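Alpha-fucosidase (Bifidobacterium bifidum, PDB 2EAB) is the catalytic part of a longer, probably membrane-anchored protein and, as a family 95 glycoside hydrolase, most likely cleaves alpha-1,2-linked L-fucose from glycans. Local coordinates at residues V169-D174 and Y178-F183; G660-K663 and T667-G670; G82-S87 and T488-T493. All coordinates share one frame; numbering follows the deposited sequence.

Contact 1. Residues V169-D174 and Y178-F183; sequences VTFKHD and YTREYF
Tyr178 and Phe171 form a hydrogen-bonded pair, with Tyr178 N to Phe171 O at 2.9 Å and Phe171 N to Tyr178 O at 3.1 Å. The side chains add to this: Tyr178 CB lies over a face of the Phe171 ring, 4.1 Å from its centroid, a CH-pi contact. Tyr178 CD2 comes within 3.7 Å of Phe171 CE1, the ring planes standing obliquely at 33°. Phe171 reaches this place because its CG lies between the backbone N and the carbonyl carbon (chi1 57°), turning the ring across to the partner strand. One water links Tyr178 OH to His173 O and ND1, and His173 NE2 is hydrogen-bonded to Asp150 O. Thr179 opposes Thr170 on the other face of the sheet, its CG2 3.8 Å from Thr170 OG1, while its hydroxyl bonds Thr196. Arg180 N and O bond Val169 O and N, each at 2.8 Å. Its bent chain sets NH1 at the Phe171 edge, 3.9 Å from CE2, and NE forms a salt bridge with Glu70. Tyr182 follows, its ring edge at CE2 meeting Val169 CG2. Alternating hydrogen-bonded and non-hydrogen-bonded pairs, between strands running at 175°, define an antiparallel beta hairpin in the large sheet of the N-terminal domain.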
# COMPACT_ATOMS: atom_id res chain seq x y z
N VAL A 169 -19.64 -17.98 -9.72
CA VAL A 169 -20.65 -17.63 -10.72
C VAL A 169 -21.65 -18.78 -10.80
O VAL A 169 -21.27 -19.95 -10.77
CB VAL A 169 -20.05 -17.38 -12.14
CG1 VAL A 169 -21.14 -16.93 -13.12
CG2 VAL A 169 -18.91 -16.36 -12.11
N THR A 170 -22.94 -18.43 -10.88
CA THR A 170 -23.99 -19.42 -11.09
C THR A 170 -25.11 -18.84 -11.95
O THR A 170 -25.39 -17.65 -11.88
CB THR A 170 -24.54 -20.00 -9.75
OG1 THR A 170 -25.44 -21.07 -10.03
CG2 THR A 170 -25.25 -18.93 -8.91
N PHE A 171 -25.72 -19.69 -12.76
CA PHE A 171 -26.89 -19.32 -13.55
C PHE A 171 -27.58 -20.55 -14.10
O PHE A 171 -26.96 -21.62 -14.19
CB PHE A 171 -26.53 -18.35 -14.69
CG PHE A 171 -25.49 -18.88 -15.63
CD1 PHE A 171 -25.84 -19.71 -16.70
CD2 PHE A 171 -24.15 -18.53 -15.46
CE1 PHE A 171 -24.87 -20.20 -17.57
CE2 PHE A 171 -23.17 -19.02 -16.33
CZ PHE A 171 -23.54 -19.85 -17.39
N LYS A 172 -28.84 -20.40 -14.47
CA LYS A 172 -29.60 -21.46 -15.12
C LYS A 172 -29.84 -21.08 -16.58
O LYS A 172 -30.41 -20.03 -16.87
CB LYS A 172 -30.93 -21.70 -14.39
CG LYS A 172 -31.77 -22.82 -15.00
CD LYS A 172 -33.00 -23.15 -14.17
CE LYS A 172 -32.68 -24.13 -13.06
NZ LYS A 172 -33.92 -24.68 -12.43
N HIS A 173 -29.39 -21.94 -17.48
CA HIS A 173 -29.54 -21.73 -18.92
C HIS A 173 -30.21 -22.95 -19.53
O HIS A 173 -29.70 -24.07 -19.42
CB HIS A 173 -28.18 -21.47 -19.57
CG HIS A 173 -28.24 -21.33 -21.06
ND1 HIS A 173 -28.08 -22.40 -21.92
CD2 HIS A 173 -28.45 -20.24 -21.85
CE1 HIS A 173 -28.18 -21.98 -23.17
NE2 HIS A 173 -28.40 -20.67 -23.15
N ASP A 174 -31.37 -22.73 -20.16
CA ASP A 174 -32.13 -23.78 -20.84
C ASP A 174 -32.29 -25.04 -19.97
O ASP A 174 -32.08 -26.17 -20.43
CB ASP A 174 -31.49 -24.11 -22.20
CG ASP A 174 -32.39 -24.94 -23.10
OD1 ASP A 174 -33.62 -24.69 -23.12
OD2 ASP A 174 -31.86 -25.84 -23.78
N TYR A 178 -25.33 -23.97 -14.35
CA TYR A 178 -23.88 -23.96 -14.53
C TYR A 178 -23.25 -23.18 -13.39
O TYR A 178 -23.72 -22.10 -13.04
CB TYR A 178 -23.51 -23.33 -15.87
CG TYR A 178 -24.02 -24.11 -17.06
CD1 TYR A 178 -23.26 -25.13 -17.63
CD2 TYR A 178 -25.27 -23.83 -17.62
CE1 TYR A 178 -23.72 -25.85 -18.73
CE2 TYR A 178 -25.75 -24.55 -18.71
CZ TYR A 178 -24.97 -25.55 -19.26
OH TYR A 178 -25.45 -26.27 -20.33
N THR A 179 -22.19 -23.74 -12.80
CA THR A 179 -21.46 -23.03 -11.76
C THR A 179 -19.98 -22.91 -12.08
O THR A 179 -19.40 -23.77 -12.77
CB THR A 179 -21.61 -23.67 -10.35
OG1 THR A 179 -20.81 -24.85 -10.26
CG2 THR A 179 -23.07 -24.01 -10.04
N ARG A 180 -19.38 -21.84 -11.57
CA ARG A 180 -17.95 -21.60 -11.68
C ARG A 180 -17.43 -21.11 -10.35
O ARG A 180 -18.09 -20.34 -9.66
CB ARG A 180 -17.65 -20.58 -12.78
CG ARG A 180 -18.27 -20.93 -14.12
CD ARG A 180 -17.59 -20.19 -15.25
NE ARG A 180 -18.22 -18.90 -15.49
CZ ARG A 180 -19.10 -18.66 -16.45
NH1 ARG A 180 -19.47 -19.61 -17.29
NH2 ARG A 180 -19.60 -17.45 -16.58
N GLU A 181 -16.24 -21.57 -10.00
CA GLU A 181 -15.56 -21.15 -8.79
C GLU A 181 -14.10 -20.92 -9.12
O GLU A 181 -13.47 -21.75 -9.77
CB GLU A 181 -15.69 -22.22 -7.71
CG GLU A 181 -14.99 -21.89 -6.41
CD GLU A 181 -14.80 -23.11 -5.54
OE1 GLU A 181 -13.96 -23.97 -5.89
OE2 GLU A 181 -15.49 -23.22 -4.51
N TYR A 182 -13.56 -19.79 -8.67
CA TYR A 182 -12.18 -19.43 -8.94
C TYR A 182 -11.46 -19.03 -7.66
O TYR A 182 -11.98 -18.27 -6.85
CB TYR A 182 -12.11 -18.24 -9.89
CG TYR A 182 -12.90 -18.35 -11.16
CD1 TYR A 182 -12.36 -18.99 -12.28
CD2 TYR A 182 -14.16 -17.77 -11.27
CE1 TYR A 182 -13.08 -19.08 -13.46
CE2 TYR A 182 -14.88 -17.85 -12.45
CZ TYR A 182 -14.33 -18.50 -13.54
OH TYR A 182 -15.02 -18.58 -14.72
N PHE A 183 -10.24 -19.54 -7.49
CA PHE A 183 -9.37 -19.06 -6.42
C PHE A 183 -7.91 -19.25 -6.80
O PHE A 183 -7.59 -19.97 -7.74
CB PHE A 183 -9.70 -19.72 -5.06
CG PHE A 183 -9.55 -21.22 -5.03
CD1 PHE A 183 -8.33 -21.80 -4.73
CD2 PHE A 183 -10.65 -22.04 -5.26
CE1 PHE A 183 -8.19 -23.19 -4.68
CE2 PHE A 183 -10.52 -23.43 -5.22
CZ PHE A 183 -9.29 -24.00 -4.92
O HOH W 1 -27.82 -25.46 -21.33

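Contact 2. Residues G660-K663 and T667-G670; sequences GKKK and TISG
Ile668 lies against the backbone of Gly660 and Lys661 with nearly its whole longer branch. The approach is fixed first by the main chain: Ile668 N donates to Gly660 O at 3.1 Å. The N-H points well at its acceptor (167°), although the donor is tilted 35° out of the carbonyl plane. From this bond the side chain can be traced outward. CB is the first atom to touch, 3.6 Å from the same Gly660 O that receives the hydrogen bond. CG1, turned anti to the carbonyl carbon and beside the backbone N (chi1 -64°), passes over the next peptide and stands 3.6 Å from Lys661 C. The chain stays extended beyond it, carrying CD1 along the backbone of Lys661, 3.5 Å from Lys661 O and 3.6 Å from Lys661 N. Lys662 borders the same branch, its CG 4.0 Å from Ile668 CG1 as the two side chains pass at a slant. The lysine then bends at chi3, bringing CE to 4.1 Å from Thr667 O, and its ammonium forms a salt bridge with Glu117. Around the isoleucine, Trp653 and Phe655, earlier in the same connection, and Pro570 of another loop add further contacts. An alanine at Ile668 would lack CG1 and CD1, and is likely to open a gap against the Lys661 backbone and cost the Lys662 methylenes one of their apolar neighbours. Chemically the contact divides its work: with one hydrogen bond between the segments, the rest is van der Waals packing of a buried aliphatic branch on peptide atoms. The lysine contributes methylenes here and carries its charge on to Glu117, so the closure of this irregular loop probably rests more on apolar fit than on a ladder of backbone bonds.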
# COMPACT_ATOMS: atom_id res chain seq x y z
N GLY A 660 0.07 30.92 2.49
CA GLY A 660 0.30 31.23 1.08
C GLY A 660 1.09 32.51 0.80
O GLY A 660 1.17 32.95 -0.35
N LYS A 661 1.67 33.09 1.85
CA LYS A 661 2.39 34.36 1.75
C LYS A 661 3.77 34.25 2.37
O LYS A 661 4.00 33.43 3.26
CB LYS A 661 1.61 35.48 2.46
CG LYS A 661 0.15 35.63 2.05
CD LYS A 661 0.00 36.24 0.66
CE LYS A 661 -1.46 36.39 0.27
NZ LYS A 661 -2.19 37.36 1.14
N LYS A 662 4.70 35.09 1.90
CA LYS A 662 6.00 35.21 2.55
C LYS A 662 5.89 36.15 3.75
O LYS A 662 4.86 36.80 3.93
CB LYS A 662 7.07 35.69 1.56
CG LYS A 662 7.45 34.64 0.51
CD LYS A 662 8.73 35.01 -0.22
CE LYS A 662 8.48 36.04 -1.31
NZ LYS A 662 9.74 36.61 -1.86
N LYS A 663 6.93 36.20 4.57
CA LYS A 663 6.92 37.01 5.79
C LYS A 663 6.69 38.50 5.52
O LYS A 663 6.13 39.20 6.36
CB LYS A 663 8.20 36.79 6.61
CG LYS A 663 8.43 35.33 7.01
CD LYS A 663 9.49 35.18 8.09
CE LYS A 663 10.04 33.76 8.15
NZ LYS A 663 9.01 32.68 8.09
N THR A 667 3.12 37.27 -2.23
CA THR A 667 2.65 35.97 -2.69
C THR A 667 3.77 34.93 -2.76
O THR A 667 4.88 35.24 -3.20
CB THR A 667 2.01 36.11 -4.09
OG1 THR A 667 0.91 37.02 -4.02
CG2 THR A 667 1.52 34.77 -4.63
N ILE A 668 3.48 33.72 -2.29
CA ILE A 668 4.34 32.58 -2.59
C ILE A 668 3.97 32.13 -4.01
O ILE A 668 2.89 31.59 -4.23
CB ILE A 668 4.18 31.42 -1.58
CG1 ILE A 668 4.62 31.86 -0.18
CG2 ILE A 668 4.98 30.19 -2.05
CD1 ILE A 668 4.31 30.85 0.92
N SER A 669 4.86 32.39 -4.96
CA SER A 669 4.57 32.08 -6.36
C SER A 669 4.32 30.59 -6.54
O SER A 669 5.09 29.76 -6.07
CB SER A 669 5.70 32.54 -7.28
OG SER A 669 5.75 33.96 -7.33
N GLY A 670 3.22 30.27 -7.21
CA GLY A 670 2.83 28.89 -7.43
C GLY A 670 1.95 28.29 -6.35
O GLY A 670 1.48 27.16 -6.50

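Contact 3. Residues G82-S87 and T488-T493; sequences GGPGSS and TAYGWT
Tyr490 meets Gly82, Gly83 and Pro84 by van der Waals packing, and no hydrogen bond joins the two segments. The carbonyl of Gly82 lies over one face of the tyrosine ring, with Gly82 O 3.3 Å from Tyr490 CE2. The opposite face is taken by the preceding residue, Ala489 CB standing 4.1 Å above the plane, over the ring centre, so the ring is held between a peptide oxygen and a methyl group. At the base of the side chain Gly83 CA is 3.6 Å from Tyr490 CB; Gly83 has no side chain, which permits this approach, and a CB there would clash with Tyr490 CG. Pro84 CD adds an apolar contact with Tyr490 CD1 at 4.1 Å. Tyr490 holds CG anti to its carbonyl carbon (chi1 -57°), the setting that aims the ring at these glycines.

The proline belongs to a type II beta turn from Gly83 to Ser86, with Gly85 at the third position, where a positive phi (95°) is expected. This turn belongs to the N-terminal family 65-like region, whereas Tyr490 comes from the catalytic region.

Hydrogen bonds shape each side separately. Gly83 O accepts twice, from Ser86 N at 3.0 Å and from Ser86 OG at 2.6 Å, the latter in the carbonyl plane. Thr488 OG1 takes the N-H of Tyr490 at 3.0 Å and 161°, an ST turn that positions the tyrosine. Residues outside the segments hold the partners: Tyr490 OH pairs with Trp80 O, and Gly82 O, the atom over the ring, accepts from Asn238 ND2.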
# COMPACT_ATOMS: atom_id res chain seq x y z
N GLY A 82 11.16 -3.24 -19.17
CA GLY A 82 12.23 -2.39 -18.66
C GLY A 82 13.40 -3.18 -18.10
O GLY A 82 13.44 -4.41 -18.17
N GLY A 83 14.37 -2.47 -17.55
CA GLY A 83 15.47 -3.11 -16.84
C GLY A 83 16.57 -3.61 -17.75
O GLY A 83 16.61 -3.30 -18.94
N PRO A 84 17.49 -4.42 -17.20
CA PRO A 84 18.60 -4.91 -18.01
C PRO A 84 18.09 -5.69 -19.21
O PRO A 84 17.12 -6.45 -19.10
CB PRO A 84 19.39 -5.80 -17.04
CG PRO A 84 18.43 -6.13 -15.95
CD PRO A 84 17.53 -4.95 -15.83
N GLY A 85 18.71 -5.46 -20.36
CA GLY A 85 18.26 -6.07 -21.61
C GLY A 85 17.33 -5.21 -22.43
O GLY A 85 17.09 -5.51 -23.60
N SER A 86 16.80 -4.14 -21.85
CA SER A 86 15.93 -3.22 -22.59
C SER A 86 16.71 -2.20 -23.42
O SER A 86 16.13 -1.49 -24.25
CB SER A 86 14.99 -2.48 -21.63
OG SER A 86 15.72 -1.63 -20.77
N SER A 87 18.01 -2.11 -23.15
CA SER A 87 18.96 -1.31 -23.92
C SER A 87 20.32 -1.95 -23.69
O SER A 87 20.45 -2.86 -22.88
CB SER A 87 19.01 0.13 -23.44
OG SER A 87 19.72 0.21 -22.22
N THR A 488 10.40 0.74 -10.11
CA THR A 488 10.01 -0.39 -10.94
C THR A 488 10.49 -1.70 -10.31
O THR A 488 10.97 -1.72 -9.18
CB THR A 488 10.62 -0.29 -12.36
OG1 THR A 488 12.03 -0.51 -12.27
CG2 THR A 488 10.32 1.06 -13.01
N ALA A 489 10.38 -2.79 -11.06
CA ALA A 489 10.92 -4.08 -10.65
C ALA A 489 12.45 -4.17 -10.80
O ALA A 489 13.05 -5.15 -10.37
CB ALA A 489 10.26 -5.20 -11.45
N TYR A 490 13.08 -3.15 -11.40
CA TYR A 490 14.46 -3.26 -11.87
C TYR A 490 15.41 -2.17 -11.38
O TYR A 490 16.36 -1.78 -12.09
CB TYR A 490 14.49 -3.31 -13.40
CG TYR A 490 13.68 -4.43 -14.01
CD1 TYR A 490 14.06 -5.75 -13.82
CD2 TYR A 490 12.56 -4.16 -14.79
CE1 TYR A 490 13.33 -6.79 -14.39
CE2 TYR A 490 11.82 -5.19 -15.35
CZ TYR A 490 12.22 -6.51 -15.15
OH TYR A 490 11.51 -7.55 -15.71
N GLY A 491 15.20 -1.68 -10.16
CA GLY A 491 16.14 -0.71 -9.60
C GLY A 491 16.22 0.60 -10.37
O GLY A 491 17.31 1.16 -10.54
N TRP A 492 15.06 1.09 -10.82
CA TRP A 492 14.91 2.40 -11.46
C TRP A 492 14.86 3.46 -10.36
O TRP A 492 13.81 4.03 -10.04
CB TRP A 492 13.63 2.39 -12.28
CG TRP A 492 13.39 3.57 -13.18
CD1 TRP A 492 12.51 4.59 -12.99
CD2 TRP A 492 13.99 3.80 -14.46
NE1 TRP A 492 12.54 5.46 -14.05
CE2 TRP A 492 13.44 4.99 -14.98
CE3 TRP A 492 14.96 3.12 -15.22
CZ2 TRP A 492 13.81 5.51 -16.21
CZ3 TRP A 492 15.32 3.63 -16.45
CH2 TRP A 492 14.75 4.82 -16.93
N THR A 493 16.03 3.72 -9.78
CA THR A 493 16.16 4.58 -8.61
C THR A 493 16.58 5.99 -8.98
O THR A 493 16.60 6.87 -8.12
CB THR A 493 17.14 3.99 -7.57
OG1 THR A 493 18.40 3.73 -8.19
CG2 THR A 493 16.60 2.67 -7.03

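Overall arrangement
The three contacts are spread widely and share no residues or secondary structure. Along the chain, contact 1 is nested inside the long loop that contact 3 closes, and contact 2 opens after both. Contacts 1 and 2 lie on opposite sides of the chain's centre, their centres 61 Å apart. Contact 3 is roughly equidistant from them, 42 Å from contact 1 and 40 Å from contact 2, centre to centre. Contact 1 is internal to the antiparallel sheet of the N-terminal domain, and contact 2 closes a loop between helices 632-639 and 697-711 of the catalytic region. Contact 3 alone pairs segments from both regions, bringing the two together across 400 intervening residues.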